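Local coordinates for galectin (Xenopus laevis, PDB 3WUD), which binds lactose and probably other beta-galactosides, with laminin a likely partner, as a proto-type galectin of frog skin, at residues I62-S65 / S70-T73; C91-Y94 / L99-K102; K31-N36 / F80-G85; P50-D53 / T58-I61. All blocks are in the same frame, centred on the assembly; numbering follows the deposited sequence.

Contact 1. Residues I62-S65 / S70-T73. With GAL (beta-D-galactopyranose), chain B.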
loop_
_atom_site.group_PDB
_atom_site.type_symbol
_atom_site.label_atom_id
_atom_site.label_comp_id
_atom_site.label_asym_id
_atom_site.label_seq_id
_atom_site.Cartn_x
_atom_site.Cartn_y
_atom_site.Cartn_z
ATOM N N ILE A 62 -15.222 -12.148 12.221
ATOM C CA ILE A 62 -16.311 -12.445 11.261
ATOM C C ILE A 62 -15.668 -12.277 9.901
ATOM O O ILE A 62 -14.982 -11.281 9.683
ATOM C CB ILE A 62 -17.415 -11.432 11.420
ATOM C CG1 ILE A 62 -18.281 -11.780 12.625
ATOM C CG2 ILE A 62 -18.325 -11.405 10.181
ATOM C CD1 ILE A 62 -17.584 -12.218 13.896
ATOM N N CYS A 63 -15.767 -13.271 9.012
ATOM C CA CYS A 63 -15.363 -13.083 7.610
ATOM C C CYS A 63 -16.586 -13.207 6.706
ATOM O O CYS A 63 -17.557 -13.935 6.991
ATOM C CB CYS A 63 -14.369 -14.143 7.205
ATOM S SG CYS A 63 -12.771 -13.944 8.094
ATOM N N ASN A 64 -16.551 -12.491 5.601
ATOM C CA ASN A 64 -17.572 -12.635 4.602
ATOM C C ASN A 64 -17.034 -12.225 3.246
ATOM O O ASN A 64 -15.944 -11.720 3.135
ATOM C CB ASN A 64 -18.758 -11.720 4.960
ATOM C CG ASN A 64 -20.093 -12.251 4.404
ATOM O OD1 ASN A 64 -20.138 -13.025 3.508
ATOM N ND2 ASN A 64 -21.175 -11.729 4.875
ATOM N N SER A 65 -17.777 -12.509 2.216
ATOM C CA SER A 65 -17.512 -12.039 0.869
ATOM C C SER A 65 -18.464 -10.936 0.522
ATOM O O SER A 65 -19.561 -10.841 1.116
ATOM C CB SER A 65 -17.691 -13.200 -0.139
ATOM O OG SER A 65 -18.995 -13.791 -0.117
ATOM N N SER A 70 -23.282 -7.010 -2.532
ATOM C CA SER A 70 -24.081 -7.893 -1.695
ATOM C C SER A 70 -23.229 -8.757 -0.794
ATOM O O SER A 70 -22.484 -9.592 -1.304
ATOM C CB SER A 70 -24.885 -8.880 -2.586
ATOM O OG SER A 70 -25.972 -8.211 -3.203
ATOM N N TRP A 71 -23.408 -8.655 0.532
ATOM C CA TRP A 71 -22.774 -9.610 1.448
ATOM C C TRP A 71 -23.156 -11.088 1.150
ATOM O O TRP A 71 -24.325 -11.428 0.912
ATOM C CB TRP A 71 -23.054 -9.287 2.930
ATOM C CG TRP A 71 -22.510 -7.995 3.397
ATOM C CD1 TRP A 71 -23.233 -6.859 3.817
ATOM C CD2 TRP A 71 -21.143 -7.615 3.437
ATOM N NE1 TRP A 71 -22.366 -5.868 4.125
ATOM C CE2 TRP A 71 -21.080 -6.318 3.968
ATOM C CE3 TRP A 71 -19.959 -8.303 3.250
ATOM C CZ2 TRP A 71 -19.855 -5.646 4.160
ATOM C CZ3 TRP A 71 -18.765 -7.653 3.461
ATOM C CH2 TRP A 71 -18.702 -6.379 3.896
ATOM N N GLY A 72 -22.183 -11.996 1.240
ATOM C CA GLY A 72 -22.439 -13.409 1.261
ATOM C C GLY A 72 -22.782 -13.993 2.618
ATOM O O GLY A 72 -23.303 -13.304 3.492
ATOM N N THR A 73 -22.509 -15.256 2.776
ATOM C CA THR A 73 -22.695 -15.965 4.055
ATOM C C THR A 73 -21.510 -15.731 5.019
ATOM O O THR A 73 -20.363 -16.042 4.651
ATOM C CB THR A 73 -22.852 -17.470 3.780
ATOM O OG1 THR A 73 -24.012 -17.641 2.944
ATOM C CG2 THR A 73 -23.079 -18.284 5.087
HETATM C C1 GAL B . -22.366 -6.628 9.195
HETATM C C2 GAL B . -21.517 -5.371 9.326
HETATM C C3 GAL B . -20.636 -5.097 8.107
HETATM C C4 GAL B . -19.894 -6.390 7.745
HETATM C C5 GAL B . -20.894 -7.551 7.648
HETATM C C6 GAL B . -20.294 -8.898 7.310
HETATM O O2 GAL B . -22.363 -4.240 9.484
HETATM O O3 GAL B . -19.803 -3.982 8.370
HETATM O O4 GAL B . -18.912 -6.689 8.747
HETATM O O5 GAL B . -21.608 -7.777 8.871
HETATM O O6 GAL B . -21.244 -9.941 7.213
#
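The side-chain amide of Asn64 holds the backbone at Gly72 with one N-H and the bound galactose with the other. Asn64 ND2 lies 2.9 Å from GAL O6, in a nearly straight bond of 172°. Asn64 ND2 also bonds Gly72 O at 3.0 Å. Gly72 O lies in the plane of the Asn64 amide, but ND2 meets that carbonyl from above its plane, so the bond is not aimed at a lone pair. CG of Asn64 stands opposite the backbone N (chi1 -153°), which carries the amide across to Gly72. The amide is held from its other end too, because Ser65 N donates to Asn64 OD1 at 2.7 Å. Arg114 NH1 adds a weak bond to OD1 and also bonds Ser65 OG.

The backbones are joined by Gly72 N, which lies 2.9 Å from Ser65 O. This carbonyl also meets the edge of the Trp71 indole, with Ser65 O 3.3 Å from Trp71 CE3. One face of the same indole carries the sugar. GAL C5 sits 3.9 Å above the plane, over its centre, and Trp71 CZ2 is 3.7 Å from GAL C4. This is the tryptophan platform for galactose that marks the galectin site.

The contact lies in the hairpin of strands 60-67 and 70-77, and 70-77 is an outermost strand of its sheet. On the other flank of 60-67, Asn64 shares backbone hydrogen bonds with His47 of strand 43-51. Cys63 turns to the sandwich interior and packs on Phe109 and Phe111 of strand 108-112.

Contact 2. Residues C91-Y94 / L99-K102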
loop_
_atom_site.group_PDB
_atom_site.type_symbol
_atom_site.label_atom_id
_atom_site.label_comp_id
_atom_site.label_asym_id
_atom_site.label_seq_id
_atom_site.Cartn_x
_atom_site.Cartn_y
_atom_site.Cartn_z
ATOM N N CYS A 91 -1.283 -12.518 7.313
ATOM C CA CYS A 91 -0.932 -12.872 5.877
ATOM C C CYS A 91 -2.160 -13.486 5.234
ATOM O O CYS A 91 -2.828 -14.368 5.785
ATOM C CB CYS A 91 0.317 -13.808 5.604
ATOM S SG CYS A 91 1.235 -13.219 4.115
ATOM N N PHE A 92 -2.458 -13.021 4.057
ATOM C CA PHE A 92 -3.525 -13.590 3.222
ATOM C C PHE A 92 -2.894 -14.311 2.051
ATOM O O PHE A 92 -2.267 -13.653 1.271
ATOM C CB PHE A 92 -4.447 -12.468 2.764
ATOM C CG PHE A 92 -5.050 -11.680 3.908
ATOM C CD1 PHE A 92 -6.326 -11.969 4.370
ATOM C CD2 PHE A 92 -4.356 -10.599 4.422
ATOM C CE1 PHE A 92 -6.872 -11.210 5.402
ATOM C CE2 PHE A 92 -4.880 -9.868 5.437
ATOM C CZ PHE A 92 -6.150 -10.185 5.930
ATOM N N GLU A 93 -3.009 -15.646 1.986
ATOM C CA GLU A 93 -2.392 -16.448 0.943
ATOM C C GLU A 93 -3.486 -16.808 -0.034
ATOM O O GLU A 93 -4.551 -17.299 0.382
ATOM C CB GLU A 93 -1.774 -17.717 1.524
ATOM C CG GLU A 93 -1.307 -18.693 0.460
ATOM C CD GLU A 93 -0.751 -19.985 1.044
ATOM O OE1 GLU A 93 -0.151 -19.907 2.124
ATOM O OE2 GLU A 93 -0.903 -21.054 0.386
ATOM N N TYR A 94 -3.224 -16.555 -1.308
ATOM C CA TYR A 94 -4.176 -16.863 -2.396
ATOM C C TYR A 94 -3.951 -18.242 -3.060
ATOM O O TYR A 94 -2.913 -18.482 -3.697
ATOM C CB TYR A 94 -4.091 -15.706 -3.431
ATOM C CG TYR A 94 -4.940 -15.794 -4.686
ATOM C CD1 TYR A 94 -6.011 -16.709 -4.832
ATOM C CD2 TYR A 94 -4.683 -14.957 -5.735
ATOM C CE1 TYR A 94 -6.749 -16.770 -6.024
ATOM C CE2 TYR A 94 -5.392 -15.026 -6.897
ATOM C CZ TYR A 94 -6.446 -15.905 -7.043
ATOM O OH TYR A 94 -7.137 -15.950 -8.271
ATOM N N LEU A 99 -8.781 -18.599 0.265
ATOM C CA LEU A 99 -7.706 -17.803 0.867
ATOM C C LEU A 99 -7.370 -18.485 2.156
ATOM O O LEU A 99 -8.229 -19.009 2.837
ATOM C CB LEU A 99 -8.112 -16.377 1.161
ATOM C CG LEU A 99 -8.554 -15.476 0.004
ATOM C CD1 LEU A 99 -8.647 -14.099 0.611
ATOM C CD2 LEU A 99 -7.576 -15.523 -1.162
ATOM N N LYS A 100 -6.095 -18.511 2.463
ATOM C CA LYS A 100 -5.631 -18.988 3.739
ATOM C C LYS A 100 -5.206 -17.760 4.516
ATOM O O LYS A 100 -4.371 -16.962 4.026
ATOM C CB LYS A 100 -4.467 -19.994 3.529
ATOM C CG LYS A 100 -3.782 -20.443 4.798
ATOM C CD LYS A 100 -2.562 -21.295 4.426
ATOM C CE LYS A 100 -2.658 -22.685 5.014
ATOM N NZ LYS A 100 -3.853 -23.412 4.501
ATOM N N VAL A 101 -5.777 -17.587 5.713
ATOM C CA VAL A 101 -5.508 -16.414 6.554
ATOM C C VAL A 101 -4.581 -16.890 7.648
ATOM O O VAL A 101 -4.952 -17.836 8.369
ATOM C CB VAL A 101 -6.741 -15.887 7.208
ATOM C CG1 VAL A 101 -6.440 -14.707 8.119
ATOM C CG2 VAL A 101 -7.806 -15.522 6.125
ATOM N N LYS A 102 -3.428 -16.257 7.738
ATOM C CA LYS A 102 -2.355 -16.691 8.720
ATOM C C LYS A 102 -2.132 -15.579 9.725
ATOM O O LYS A 102 -1.790 -14.438 9.378
ATOM C CB LYS A 102 -1.038 -17.012 7.957
ATOM C CG LYS A 102 -1.165 -17.855 6.734
ATOM C CD LYS A 102 0.213 -18.084 6.103
ATOM C CE LYS A 102 0.112 -18.579 4.687
ATOM N NZ LYS A 102 1.335 -18.208 3.931
#
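Residues Cys91-Tyr94 and Leu99-Lys102 run antiparallel, with axes 4.6 Å apart and directions 159° from each other. Cys91 with Lys102 and Glu93 with Lys100 are the hydrogen-bonded pairs. Lys102 N sits 2.8 Å from Cys91 O, and the other three bonds of these pairs are of similar length. Phe92 with Val101 and Tyr94 with Leu99 are the non-hydrogen-bonded pairs. There the backbones are linked by CA-H...O contacts, the shortest from Leu99 CA to Glu93 O at 3.2 Å.

One face of the hairpin is apolar. Leu99 CD2 reaches across to lie 3.9 Å from Tyr94 CA and also touches CD1 of the ring. With chi1 at 178° the Tyr94 ring extends away from its own N, and OH hydrogen-bonds Asp118 O. Phe92 CD1 meets Val101 CG2 at 4.2 Å. The other face, with Cys91, carries the charged side chains. Glu93 and Lys102 meet on a diagonal in a salt bridge, OE1 to NZ. The position of OE1 is uncertain, and as a hydrogen bond this link is weak. Glu93 OE2 is held by Gln95. Lys100 lays its CB 4.1 Å from Glu93 CB, then bends away toward Asn110, which takes a weak bond from NZ.

The hairpin sits inside the five-stranded sheet. Strand 19-26 flanks 86-95, and one of two Cys91 conformers is disulfide-bonded to its Cys19. Strand 108-112 flanks 98-103. The apolar face looks into the sandwich, where Leu99 and Val101 pack on Ile46 of strand 43-51, and Phe92 meets Phe48 of that strand edge-to-face.

Contact 3. Residues K31-N36 / F80-G85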
loop_
_atom_site.group_PDB
_atom_site.type_symbol
_atom_site.label_atom_id
_atom_site.label_comp_id
_atom_site.label_asym_id
_atom_site.label_seq_id
_atom_site.Cartn_x
_atom_site.Cartn_y
_atom_site.Cartn_z
ATOM N N LYS A 31 -13.420 -0.886 18.467
ATOM C CA LYS A 31 -14.506 -1.853 18.649
ATOM C C LYS A 31 -14.389 -2.963 17.637
ATOM O O LYS A 31 -14.829 -4.062 17.928
ATOM C CB LYS A 31 -15.849 -1.181 18.527
ATOM C CG LYS A 31 -16.169 -0.298 19.729
ATOM C CD LYS A 31 -16.932 0.881 19.178
ATOM C CE LYS A 31 -18.413 0.695 19.384
ATOM N NZ LYS A 31 -18.789 1.264 20.739
ATOM N N SER A 32 -13.790 -2.672 16.458
ATOM C CA SER A 32 -13.518 -3.682 15.409
ATOM C C SER A 32 -12.552 -3.048 14.362
ATOM O O SER A 32 -12.313 -1.821 14.388
ATOM C CB SER A 32 -14.820 -4.112 14.689
ATOM O OG SER A 32 -15.377 -3.019 14.049
ATOM N N PHE A 33 -12.001 -3.830 13.511
ATOM C CA PHE A 33 -11.303 -3.292 12.326
ATOM C C PHE A 33 -11.553 -4.288 11.151
ATOM O O PHE A 33 -11.985 -5.432 11.381
ATOM C CB PHE A 33 -9.797 -3.086 12.604
ATOM C CG PHE A 33 -9.002 -4.355 12.849
ATOM C CD1 PHE A 33 -8.287 -4.954 11.808
ATOM C CD2 PHE A 33 -8.877 -4.907 14.126
ATOM C CE1 PHE A 33 -7.556 -6.097 12.013
ATOM C CE2 PHE A 33 -8.114 -6.044 14.352
ATOM C CZ PHE A 33 -7.456 -6.635 13.297
ATOM N N ALA A 34 -11.350 -3.843 9.898
ATOM C CA ALA A 34 -11.651 -4.741 8.776
ATOM C C ALA A 34 -10.551 -4.546 7.765
ATOM O O ALA A 34 -10.077 -3.405 7.568
ATOM C CB ALA A 34 -13.029 -4.435 8.167
ATOM N N ILE A 35 -10.148 -5.661 7.147
ATOM C CA ILE A 35 -9.282 -5.631 5.978
ATOM C C ILE A 35 -10.039 -6.400 4.861
ATOM O O ILE A 35 -10.517 -7.526 5.055
ATOM C CB ILE A 35 -7.983 -6.375 6.269
ATOM C CG1 ILE A 35 -7.225 -5.719 7.425
ATOM C CG2 ILE A 35 -7.137 -6.521 4.967
ATOM C CD1 ILE A 35 -6.353 -6.697 8.106
ATOM N N ASN A 36 -10.220 -5.705 3.755
ATOM C CA ASN A 36 -10.865 -6.225 2.579
ATOM C C ASN A 36 -9.904 -6.490 1.420
ATOM O O ASN A 36 -9.114 -5.633 1.126
ATOM C CB ASN A 36 -11.834 -5.168 2.159
ATOM C CG ASN A 36 -12.871 -4.878 3.217
ATOM O OD1 ASN A 36 -13.493 -5.798 3.757
ATOM N ND2 ASN A 36 -13.062 -3.620 3.504
ATOM N N PHE A 80 -8.640 -15.518 18.112
ATOM C CA PHE A 80 -8.585 -14.065 18.302
ATOM C C PHE A 80 -7.321 -13.621 19.014
ATOM O O PHE A 80 -7.363 -13.251 20.196
ATOM C CB PHE A 80 -9.807 -13.611 19.096
ATOM C CG PHE A 80 -10.166 -12.160 18.907
ATOM C CD1 PHE A 80 -10.932 -11.766 17.824
ATOM C CD2 PHE A 80 -9.816 -11.168 19.828
ATOM C CE1 PHE A 80 -11.290 -10.430 17.642
ATOM C CE2 PHE A 80 -10.112 -9.821 19.616
ATOM C CZ PHE A 80 -10.879 -9.446 18.497
ATOM N N PRO A 81 -6.219 -13.603 18.308
ATOM C CA PRO A 81 -4.945 -13.154 18.903
ATOM C C PRO A 81 -4.733 -11.648 18.876
ATOM O O PRO A 81 -3.594 -11.190 18.660
ATOM C CB PRO A 81 -3.947 -13.752 17.952
ATOM C CG PRO A 81 -4.635 -13.671 16.651
ATOM C CD PRO A 81 -6.052 -14.040 16.924
ATOM N N PHE A 82 -5.786 -10.863 18.964
ATOM C CA PHE A 82 -5.638 -9.429 18.822
ATOM C C PHE A 82 -5.813 -8.722 20.173
ATOM O O PHE A 82 -6.459 -9.250 21.037
ATOM C CB PHE A 82 -6.627 -8.873 17.755
ATOM C CG PHE A 82 -6.612 -9.629 16.462
ATOM C CD1 PHE A 82 -5.643 -9.367 15.520
ATOM C CD2 PHE A 82 -7.632 -10.548 16.146
ATOM C CE1 PHE A 82 -5.619 -10.077 14.358
ATOM C CE2 PHE A 82 -7.635 -11.223 14.960
ATOM C CZ PHE A 82 -6.632 -10.971 14.072
ATOM N N GLN A 83 -5.109 -7.591 20.356
ATOM C CA GLN A 83 -5.304 -6.677 21.477
ATOM C C GLN A 83 -5.464 -5.265 20.971
ATOM O O GLN A 83 -4.819 -4.831 20.019
ATOM C CB GLN A 83 -4.080 -6.694 22.427
ATOM C CG GLN A 83 -3.351 -8.030 22.434
ATOM C CD GLN A 83 -2.284 -8.175 23.518
ATOM O OE1 GLN A 83 -1.523 -7.242 23.811
ATOM N NE2 GLN A 83 -2.209 -9.373 24.098
ATOM N N GLN A 84 -6.307 -4.517 21.660
ATOM C CA GLN A 84 -6.489 -3.117 21.401
ATOM C C GLN A 84 -5.242 -2.399 21.870
ATOM O O GLN A 84 -4.614 -2.837 22.836
ATOM C CB GLN A 84 -7.695 -2.574 22.188
ATOM C CG GLN A 84 -9.040 -3.122 21.738
ATOM C CD GLN A 84 -10.088 -3.012 22.829
ATOM O OE1 GLN A 84 -9.834 -3.444 23.948
ATOM N NE2 GLN A 84 -11.246 -2.431 22.527
ATOM N N GLY A 85 -4.854 -1.355 21.154
ATOM C CA GLY A 85 -3.614 -0.643 21.464
ATOM C C GLY A 85 -2.317 -1.405 21.241
ATOM O O GLY A 85 -1.349 -1.265 22.025
#
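Phe33 and Phe82 form a T-shaped aromatic pair in the interior of the galectin beta-sandwich. Phe33 comes just before strand 34-37 of the six-stranded sheet. Phe82 belongs to the loop between strand 70-77 of that sheet and strand 86-95 of the other. The pair therefore joins the inner side of one sheet to the loop that crosses between the two. No hydrogen bond links the two segments, and they bury only 107 Å² between them.

Phe33 gives its edge and Phe82 its face. The ring centroids are 5.5 Å apart and the planes stand at 84°. CG of Phe33 lies between its backbone N and carbonyl carbon (chi1 66°), which turns the ring inward with CZ leading. Phe82 is closed in on its other face by Pro81 CD, 3.7 Å above the ring plane. At the rim, Phe82 CD2 stands 3.8 Å above the centre of the Phe80 ring. Phe82 is thus fitted between Phe33, Pro81 and Phe80, which probably limits how far its ring can tilt.

The surroundings are mostly apolar. Both rings touch Pro50 of strand 43-51. Phe82 also packs on Ile61 of strand 60-67 and on Thr88 and Ile90 of strand 86-95, while Phe33 leans on Ile128. Phe33 O accepts a hydrogen bond from Asn49 ND2, and the Phe33 backbone also bonds Pro50, which holds it to strand 43-51. The touch itself is made by one atom, Phe33 CZ, which rests toward the rim of the Phe82 face, 4.0 Å from Phe82 CD1 and equally far from Phe82 CE1.

Contact 4. Residues P50-D53 / T58-I61. With GAL (beta-D-galactopyranose), chain B; GLC (alpha-D-glucopyranose), chain C.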
loop_
_atom_site.group_PDB
_atom_site.type_symbol
_atom_site.label_atom_id
_atom_site.label_comp_id
_atom_site.label_asym_id
_atom_site.label_seq_id
_atom_site.Cartn_x
_atom_site.Cartn_y
_atom_site.Cartn_z
ATOM N N PRO A 50 -12.175 -8.629 12.614
ATOM C CA PRO A 50 -12.021 -8.928 14.006
ATOM C C PRO A 50 -12.867 -7.902 14.757
ATOM O O PRO A 50 -12.820 -6.749 14.470
ATOM C CB PRO A 50 -10.509 -8.733 14.250
ATOM C CG PRO A 50 -9.911 -9.081 12.935
ATOM C CD PRO A 50 -10.864 -8.324 12.021
ATOM N N ARG A 51 -13.681 -8.399 15.667
ATOM C CA ARG A 51 -14.597 -7.649 16.399
ATOM C C ARG A 51 -14.306 -7.841 17.899
ATOM O O ARG A 51 -14.459 -8.983 18.434
ATOM C CB ARG A 51 -16.024 -8.134 16.153
ATOM C CG ARG A 51 -16.454 -7.925 14.713
ATOM C CD ARG A 51 -17.917 -8.279 14.460
ATOM N NE ARG A 51 -18.295 -8.001 13.061
ATOM C CZ ARG A 51 -19.464 -8.385 12.521
ATOM N NH1 ARG A 51 -20.364 -8.987 13.265
ATOM N NH2 ARG A 51 -19.758 -8.092 11.256
ATOM N N PHE A 52 -13.945 -6.735 18.536
ATOM C CA PHE A 52 -13.752 -6.665 19.999
ATOM C C PHE A 52 -15.098 -6.560 20.684
ATOM O O PHE A 52 -15.386 -7.327 21.601
ATOM C CB PHE A 52 -12.906 -5.444 20.370
ATOM C CG PHE A 52 -11.496 -5.511 19.885
ATOM C CD1 PHE A 52 -10.567 -6.273 20.551
ATOM C CD2 PHE A 52 -11.110 -4.798 18.765
ATOM C CE1 PHE A 52 -9.262 -6.415 20.078
ATOM C CE2 PHE A 52 -9.799 -4.907 18.292
ATOM C CZ PHE A 52 -8.886 -5.711 18.937
ATOM N N ASP A 53 -15.875 -5.561 20.285
ATOM C CA ASP A 53 -17.314 -5.503 20.576
ATOM C C ASP A 53 -18.093 -4.808 19.509
ATOM O O ASP A 53 -18.211 -3.567 19.509
ATOM C CB ASP A 53 -17.583 -4.770 21.891
ATOM C CG ASP A 53 -19.079 -4.644 22.186
ATOM O OD1 ASP A 53 -19.865 -5.532 21.762
ATOM O OD2 ASP A 53 -19.458 -3.634 22.847
ATOM N N THR A 58 -18.131 -10.463 20.546
ATOM C CA THR A 58 -17.016 -10.166 21.441
ATOM C C THR A 58 -15.866 -11.122 21.173
ATOM O O THR A 58 -15.997 -12.356 21.318
ATOM C CB THR A 58 -17.427 -10.295 22.939
ATOM O OG1 THR A 58 -18.382 -9.260 23.228
ATOM C CG2 THR A 58 -16.143 -10.119 23.870
ATOM N N ASN A 59 -14.714 -10.571 20.753
ATOM C CA ASN A 59 -13.558 -11.375 20.411
ATOM C C ASN A 59 -13.812 -12.506 19.442
ATOM O O ASN A 59 -13.416 -13.661 19.693
ATOM C CB ASN A 59 -12.820 -11.855 21.696
ATOM C CG ASN A 59 -12.372 -10.675 22.595
ATOM O OD1 ASN A 59 -12.437 -9.506 22.220
ATOM N ND2 ASN A 59 -11.919 -11.001 23.785
ATOM N N LYS A 60 -14.475 -12.153 18.307
ATOM C CA LYS A 60 -14.655 -13.121 17.233
ATOM C C LYS A 60 -14.099 -12.467 15.990
ATOM O O LYS A 60 -14.172 -11.277 15.851
ATOM C CB LYS A 60 -16.134 -13.411 16.963
ATOM C CG LYS A 60 -16.944 -13.856 18.199
ATOM C CD LYS A 60 -16.582 -15.265 18.551
ATOM C CE LYS A 60 -17.380 -15.749 19.775
ATOM N NZ LYS A 60 -16.637 -15.330 20.997
ATOM N N ILE A 61 -13.664 -13.272 15.043
ATOM C CA ILE A 61 -13.400 -12.794 13.729
ATOM C C ILE A 61 -14.616 -13.165 12.827
ATOM O O ILE A 61 -14.932 -14.375 12.659
ATOM C CB ILE A 61 -12.160 -13.413 13.113
ATOM C CG1 ILE A 61 -10.921 -13.157 13.993
ATOM C CG2 ILE A 61 -11.959 -12.824 11.729
ATOM C CD1 ILE A 61 -9.690 -13.824 13.460
HETATM C C1 GAL B . -22.366 -6.628 9.195
HETATM C C2 GAL B . -21.517 -5.371 9.326
HETATM C C3 GAL B . -20.636 -5.097 8.107
HETATM C C4 GAL B . -19.894 -6.390 7.745
HETATM C C5 GAL B . -20.894 -7.551 7.648
HETATM C C6 GAL B . -20.294 -8.898 7.310
HETATM O O2 GAL B . -22.363 -4.240 9.484
HETATM O O3 GAL B . -19.803 -3.982 8.370
HETATM O O4 GAL B . -18.912 -6.689 8.747
HETATM O O5 GAL B . -21.608 -7.777 8.871
HETATM O O6 GAL B . -21.244 -9.941 7.213
HETATM C C1 GLC C . -26.146 -9.570 11.198
HETATM C C2 GLC C . -24.772 -9.841 11.771
HETATM C C3 GLC C . -23.710 -8.816 11.519
HETATM C C4 GLC C . -23.973 -7.927 10.282
HETATM C C5 GLC C . -25.403 -7.391 10.218
HETATM C C6 GLC C . -25.745 -6.857 8.865
HETATM O O1 GLC C . -27.202 -10.028 12.003
HETATM O O2 GLC C . -24.712 -10.323 13.097
HETATM O O3 GLC C . -22.477 -9.544 11.463
HETATM O O4 GLC C . -23.100 -6.865 10.430
HETATM O O5 GLC C . -26.359 -8.383 10.461
HETATM O O6 GLC C . -27.077 -6.364 8.984
#
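Pro50 and Ile61 hold the close, buried end of this hairpin, with their CA atoms 4.1 Å apart. Pro50 CG meets Ile61 CG1 on the face turned to the protein interior. Next to them, Arg51 N bonds Lys60 O at 2.9 Å, and Lys60 N returns a longer bond to Arg51 O. Asn59 and Lys60 both lie opposite Arg51. This is a G1 beta bulge, with Asn59 at positive phi (51°).

Beyond the bulge the fit is looser, and Asp53, Thr58 and Asn59 are exposed, although Phe52 stays buried. Asn59 N makes a weak bond to Phe52 O at 3.4 Å. Thr58 CA touches the same carbonyl. Lys60 curls back so that NZ bonds Thr58 O.

Arg51 leaves the hairpin extended from CG to NE and meets the disaccharide with the edge of its guanidinium. Arg51 NH1 lies 2.8 Å from GLC O3. Arg51 NH2 bonds GAL O4 at 3.0 Å and GLC O3 at 3.1 Å, with a weak bond to GAL O5. Asn49 holds NE, and Asp57 pairs with NH1. The guanidinium is thus fixed in rotation and reads both sugars of lactose at once.

From the N terminus, the chain first enters contact 3 at 31-36, whose loop closes only at 80-85. Nested inside it are two hairpins in series. Contact 4 closes the turn between strands 43-51 and 60-67, and contact 1 then closes the next turn, between 60-67 and 70-77. They share strand 60-67 and meet where Ile62 packs on Arg51, beside the galactose that both touch. Contact 3 borders contact 4, with Lys31 O probably bonding Phe52 N and Asp53 N. Contact 2 opens after all of these and closes a hairpin of the opposing sheet. It meets contact 3 inside the sandwich, Phe92 against Ile35. No contacts cross.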